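Side-chain contacts in cellulase (Bacteroides salanitronis, PDB 6WQY), which probably cleaves internal beta-1,4-glycosidic bonds of cellulose and related polysaccharides as a broad-specificity GH5_4 endoglucanase, represented here by its catalytic domain: residues A206-G211 and N244-A249; L319-R324 and Q372-V377. One frame throughout, in Å; residues are numbered along the deposited sequence.

Interaction 1: residues A206-G211 and N244-A249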
loop_
_atom_site.group_PDB
_atom_site.type_symbol
_atom_site.label_atom_id
_atom_site.label_comp_id
_atom_site.label_asym_id
_atom_site.label_seq_id
_atom_site.Cartn_x
_atom_site.Cartn_y
_atom_site.Cartn_z
ATOM N N ALA A 206 -7.310 -17.467 -7.103
ATOM C CA ALA A 206 -6.724 -18.348 -6.104
ATOM C C ALA A 206 -7.299 -18.074 -4.721
ATOM O O ALA A 206 -7.579 -19.008 -3.965
ATOM C CB ALA A 206 -5.201 -18.207 -6.096
ATOM N N VAL A 207 -7.472 -16.799 -4.366
ATOM C CA VAL A 207 -8.053 -16.461 -3.069
ATOM C C VAL A 207 -9.491 -16.959 -2.992
ATOM O O VAL A 207 -9.891 -17.604 -2.016
ATOM C CB VAL A 207 -7.956 -14.945 -2.813
ATOM C CG1 VAL A 207 -8.740 -14.568 -1.548
ATOM C CG2 VAL A 207 -6.495 -14.505 -2.698
ATOM N N ARG A 208 -10.292 -16.661 -4.019
ATOM C CA ARG A 208 -11.701 -17.034 -3.973
ATOM C C ARG A 208 -11.877 -18.547 -3.914
ATOM O O ARG A 208 -12.817 -19.030 -3.280
ATOM C CB ARG A 208 -12.462 -16.464 -5.171
ATOM C CG ARG A 208 -12.467 -14.954 -5.277
ATOM C CD ARG A 208 -12.939 -14.251 -4.024
ATOM N NE ARG A 208 -13.065 -12.811 -4.271
ATOM C CZ ARG A 208 -12.912 -11.866 -3.353
ATOM N NH1 ARG A 208 -12.590 -12.180 -2.110
ATOM N NH2 ARG A 208 -13.054 -10.592 -3.681
ATOM N N ALA A 209 -10.987 -19.308 -4.558
ATOM C CA ALA A 209 -11.127 -20.756 -4.599
ATOM C C ALA A 209 -11.002 -21.384 -3.223
ATOM O O ALA A 209 -11.483 -22.506 -3.020
ATOM C CB ALA A 209 -10.076 -21.357 -5.525
ATOM N N THR A 210 -10.385 -20.693 -2.263
ATOM C CA THR A 210 -10.270 -21.254 -0.923
ATOM C C THR A 210 -11.580 -21.180 -0.146
ATOM O O THR A 210 -11.692 -21.814 0.903
ATOM C CB THR A 210 -9.142 -20.594 -0.119
ATOM O OG1 THR A 210 -9.471 -19.230 0.180
ATOM C CG2 THR A 210 -7.813 -20.680 -0.853
ATOM N N GLY A 211 -12.563 -20.425 -0.629
ATOM C CA GLY A 211 -13.888 -20.467 -0.046
ATOM C C GLY A 211 -13.990 -19.740 1.283
ATOM O O GLY A 211 -13.113 -18.977 1.703
ATOM N N ASN A 244 -18.094 -5.776 -5.812
ATOM C CA ASN A 244 -17.639 -4.686 -4.944
ATOM C C ASN A 244 -16.641 -5.122 -3.882
ATOM O O ASN A 244 -16.629 -4.557 -2.783
ATOM C CB ASN A 244 -18.834 -3.992 -4.277
ATOM C CG ASN A 244 -19.872 -3.597 -5.260
ATOM O OD1 ASN A 244 -19.523 -3.069 -6.317
ATOM N ND2 ASN A 244 -21.138 -3.867 -4.955
ATOM N N ARG A 245 -15.777 -6.085 -4.207
ATOM C CA ARG A 245 -14.773 -6.542 -3.257
ATOM C C ARG A 245 -13.365 -6.457 -3.822
ATOM O O ARG A 245 -12.444 -7.041 -3.234
ATOM C CB ARG A 245 -15.063 -7.958 -2.757
ATOM C CG ARG A 245 -16.323 -8.078 -1.902
ATOM C CD ARG A 245 -16.177 -7.369 -0.572
ATOM N NE ARG A 245 -17.387 -7.456 0.235
ATOM C CZ ARG A 245 -18.419 -6.626 0.125
ATOM N NH1 ARG A 245 -18.401 -5.633 -0.768
ATOM N NH2 ARG A 245 -19.481 -6.778 0.902
ATOM N N LEU A 246 -13.166 -5.740 -4.927
ATOM C CA LEU A 246 -11.846 -5.492 -5.486
ATOM C C LEU A 246 -11.583 -3.995 -5.482
ATOM O O LEU A 246 -12.397 -3.213 -5.985
ATOM C CB LEU A 246 -11.716 -6.017 -6.912
ATOM C CG LEU A 246 -11.946 -7.508 -7.088
ATOM C CD1 LEU A 246 -11.748 -7.877 -8.553
ATOM C CD2 LEU A 246 -11.068 -8.357 -6.191
ATOM N N MET A 247 -10.434 -3.605 -4.928
ATOM C CA MET A 247 -10.056 -2.202 -4.789
ATOM C C MET A 247 -8.771 -1.948 -5.565
ATOM O O MET A 247 -7.817 -2.727 -5.448
ATOM C CB MET A 247 -9.837 -1.831 -3.309
ATOM C CG MET A 247 -10.939 -2.304 -2.368
ATOM S SD MET A 247 -10.747 -1.773 -0.672
ATOM C CE MET A 247 -9.268 -2.661 -0.208
ATOM N N VAL A 248 -8.745 -0.879 -6.351
ATOM C CA VAL A 248 -7.557 -0.521 -7.126
ATOM C C VAL A 248 -6.550 0.161 -6.214
ATOM O O VAL A 248 -6.857 1.170 -5.572
ATOM C CB VAL A 248 -7.930 0.403 -8.288
ATOM C CG1 VAL A 248 -6.721 0.704 -9.157
ATOM C CG2 VAL A 248 -9.058 -0.205 -9.125
ATOM N N ALA A 249 -5.334 -0.366 -6.175
ATOM C CA ALA A 249 -4.261 0.184 -5.358
ATOM C C ALA A 249 -3.357 1.072 -6.200
ATOM O O ALA A 249 -2.868 0.634 -7.238
ATOM C CB ALA A 249 -3.424 -0.956 -4.770
#
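Where strand 246-251 of the (beta/alpha)8 barrel begins, R208 from the C-terminal part of helix 191-209 brings the end of its guanidinium against R245 and L246. Strand 219-222 lies between these two elements in barrel order, and R208 also touches its L219. NH2 does the reaching, 3.4 Å from CB of R245 and 3.9 Å from CD2 of L246, both met obliquely. The carbonyl O of R245 sits at the guanidinium edge, in its plane, 3.6 Å from NH2, although the pair is not a hydrogen bond. CG of R208 stands beside the backbone N (chi1 -61°), and a second bend at chi2 precedes an extended run out from the helix. R245 touches with the root of its side chain, then bends at chi2 and leads its own guanidinium off. The two arginines cross at about a right angle, with guanidinium planes 74° apart. NH1 of R245 turns back to O of N244 at 2.9 Å; that oxygen lies in the guanidinium plane, but the donor stands well above the plane of the carbonyl. Each charge has a carboxylate elsewhere: D240 pairs with NH2 of R208 and E22 with NH2 of R245, while NH1 of R208 donates to the carbonyls of N214 and R217. The like charges stay separated, with NH2 of R208 6.6 Å from NE of R245. Across the segments the contact is therefore van der Waals touch between a guanidinium fixed by other partners and the aliphatic parts of R245 and L246.

Interaction 2: residues L319-R324 and Q372-V377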
loop_
_atom_site.group_PDB
_atom_site.type_symbol
_atom_site.label_atom_id
_atom_site.label_comp_id
_atom_site.label_asym_id
_atom_site.label_seq_id
_atom_site.Cartn_x
_atom_site.Cartn_y
_atom_site.Cartn_z
ATOM N N LEU A 319 10.622 26.296 9.646
ATOM C CA LEU A 319 9.930 26.828 8.478
ATOM C C LEU A 319 9.657 25.729 7.467
ATOM O O LEU A 319 8.541 25.604 6.950
ATOM C CB LEU A 319 10.773 27.934 7.851
ATOM C CG LEU A 319 10.214 28.516 6.558
ATOM C CD1 LEU A 319 8.825 29.103 6.772
ATOM C CD2 LEU A 319 11.165 29.573 6.029
ATOM N N SER A 320 10.672 24.920 7.168
ATOM C CA SER A 320 10.484 23.826 6.220
ATOM C C SER A 320 9.423 22.840 6.704
ATOM O O SER A 320 8.617 22.344 5.905
ATOM C CB SER A 320 11.815 23.111 5.994
ATOM O OG SER A 320 12.798 24.015 5.512
ATOM N N GLU A 321 9.406 22.538 8.011
ATOM C CA GLU A 321 8.447 21.556 8.517
ATOM C C GLU A 321 7.010 22.033 8.321
ATOM O O GLU A 321 6.107 21.218 8.106
ATOM C CB GLU A 321 8.754 21.228 9.976
ATOM C CG GLU A 321 7.950 20.059 10.548
ATOM C CD GLU A 321 8.309 18.696 9.963
ATOM O OE1 GLU A 321 8.982 18.611 8.909
ATOM O OE2 GLU A 321 7.877 17.672 10.556
ATOM N N SER A 322 6.775 23.345 8.396
ATOM C CA SER A 322 5.440 23.867 8.136
ATOM C C SER A 322 4.936 23.407 6.773
ATOM O O SER A 322 3.775 23.013 6.628
ATOM C CB SER A 322 5.457 25.396 8.186
ATOM O OG SER A 322 6.059 25.865 9.376
ATOM N N PHE A 323 5.800 23.463 5.758
ATOM C CA PHE A 323 5.414 23.043 4.419
ATOM C C PHE A 323 5.111 21.555 4.353
ATOM O O PHE A 323 4.218 21.141 3.606
ATOM C CB PHE A 323 6.513 23.415 3.425
ATOM C CG PHE A 323 6.597 24.883 3.141
ATOM C CD1 PHE A 323 5.803 25.459 2.159
ATOM C CD2 PHE A 323 7.452 25.685 3.864
ATOM C CE1 PHE A 323 5.874 26.799 1.892
ATOM C CE2 PHE A 323 7.523 27.039 3.604
ATOM C CZ PHE A 323 6.729 27.589 2.614
ATOM N N ARG A 324 5.862 20.735 5.099
ATOM C CA ARG A 324 5.594 19.303 5.132
ATOM C C ARG A 324 4.209 19.017 5.700
ATOM O O ARG A 324 3.458 18.188 5.169
ATOM C CB ARG A 324 6.651 18.589 5.975
ATOM C CG ARG A 324 6.388 17.104 6.116
ATOM C CD ARG A 324 6.819 16.561 7.444
ATOM N NE ARG A 324 6.722 15.108 7.504
ATOM C CZ ARG A 324 6.997 14.395 8.593
ATOM N NH1 ARG A 324 7.355 14.991 9.715
ATOM N NH2 ARG A 324 6.902 13.075 8.547
ATOM N N GLN A 372 2.973 13.873 16.697
ATOM C CA GLN A 372 1.600 14.190 17.080
ATOM C C GLN A 372 1.006 15.246 16.157
ATOM O O GLN A 372 -0.156 15.149 15.736
ATOM C CB GLN A 372 1.543 14.673 18.528
ATOM C CG GLN A 372 0.127 14.968 19.008
ATOM C CD GLN A 372 -0.699 13.707 19.141
ATOM O OE1 GLN A 372 -0.439 12.881 20.024
ATOM N NE2 GLN A 372 -1.675 13.531 18.268
ATOM N N GLU A 373 1.792 16.273 15.832
ATOM C CA GLU A 373 1.296 17.351 14.986
ATOM C C GLU A 373 1.051 16.862 13.565
ATOM O O GLU A 373 0.090 17.296 12.909
ATOM C CB GLU A 373 2.297 18.504 15.006
ATOM C CG GLU A 373 2.300 19.319 16.302
ATOM C CD GLU A 373 2.831 18.585 17.532
ATOM O OE1 GLU A 373 3.736 17.737 17.394
ATOM O OE2 GLU A 373 2.348 18.868 18.652
ATOM N N VAL A 374 1.912 15.971 13.077
ATOM C CA VAL A 374 1.735 15.395 11.752
ATOM C C VAL A 374 0.465 14.551 11.700
ATOM O O VAL A 374 -0.344 14.658 10.767
ATOM C CB VAL A 374 2.972 14.565 11.377
ATOM C CG1 VAL A 374 2.746 13.855 10.046
ATOM C CG2 VAL A 374 4.208 15.449 11.298
ATOM N N ILE A 375 0.287 13.677 12.689
ATOM C CA ILE A 375 -0.898 12.836 12.764
ATOM C C ILE A 375 -2.153 13.690 12.829
ATOM O O ILE A 375 -3.148 13.406 12.154
ATOM C CB ILE A 375 -0.768 11.879 13.964
ATOM C CG1 ILE A 375 0.388 10.901 13.730
ATOM C CG2 ILE A 375 -2.067 11.152 14.206
ATOM C CD1 ILE A 375 0.884 10.197 14.975
ATOM N N ASP A 376 -2.110 14.769 13.613
ATOM C CA ASP A 376 -3.287 15.618 13.753
ATOM C C ASP A 376 -3.713 16.227 12.429
ATOM O O ASP A 376 -4.906 16.315 12.153
ATOM C CB ASP A 376 -3.018 16.712 14.787
ATOM C CG ASP A 376 -3.014 16.183 16.211
ATOM O OD1 ASP A 376 -3.440 15.024 16.429
ATOM O OD2 ASP A 376 -2.587 16.933 17.115
ATOM N N VAL A 377 -2.764 16.667 11.594
ATOM C CA VAL A 377 -3.178 17.283 10.330
ATOM C C VAL A 377 -3.718 16.244 9.350
ATOM O O VAL A 377 -4.617 16.541 8.564
ATOM C CB VAL A 377 -2.094 18.177 9.688
ATOM C CG1 VAL A 377 -1.645 19.269 10.650
ATOM C CG2 VAL A 377 -0.923 17.364 9.186
#
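The CG2 methyl of V374 lies over one face of the R324 guanidinium, 3.6 Å from NH1 and 4.0 Å from CZ, and the two side chains cross at about a right angle. V374 stands on helix 371-383 and R324 on helix 318-337, successive outer helices of the barrel. With chi1 at 175°, V374 sets CG1 anti to its backbone N and leaves CG2 beside that N, directed at the arginine. R324 leaves its helix with CG opposite the amide nitrogen, then bends at chi2 (-146°, away from a staggered value) and runs on extended. Its NH1 meets OE2 of E321, one turn earlier, in a salt bridge of 2.9 Å. OE2 is met on its syn side and lies in the guanidinium plane, while OE1 stands out of it. OE2 also accepts from H314 and N370, OE1 from the backbone N of R315, and NE of R324 donates to the carbonyl of C312. The bonds of NH1 to E321 and NE to C312 thus fix the orientation of the guanidinium while the valine packs over its face, and the pairing with R324, together with the donors around it, would probably keep buried E321 ionised.

How the interactions relate
Followed from the N terminus, interaction 1 comes first. It closes a loop of 32 residues that leaves helix 191-209, passes through strand 219-222 and helix 228-234, and returns at the start of strand 246-251. Interaction 2 opens only after this loop has closed. Its 47 intervening residues take in the rest of helix 318-337, strand 342-346 and the long passage to helix 371-383. The two loops are in series, neither nested nor crossing. One joins a helix to the strand layer of the barrel, the other joins two outer helices. The centres of interactions 1 and 2 are about 36 Å apart, on opposite sides of the chain's centre, and the two do not touch.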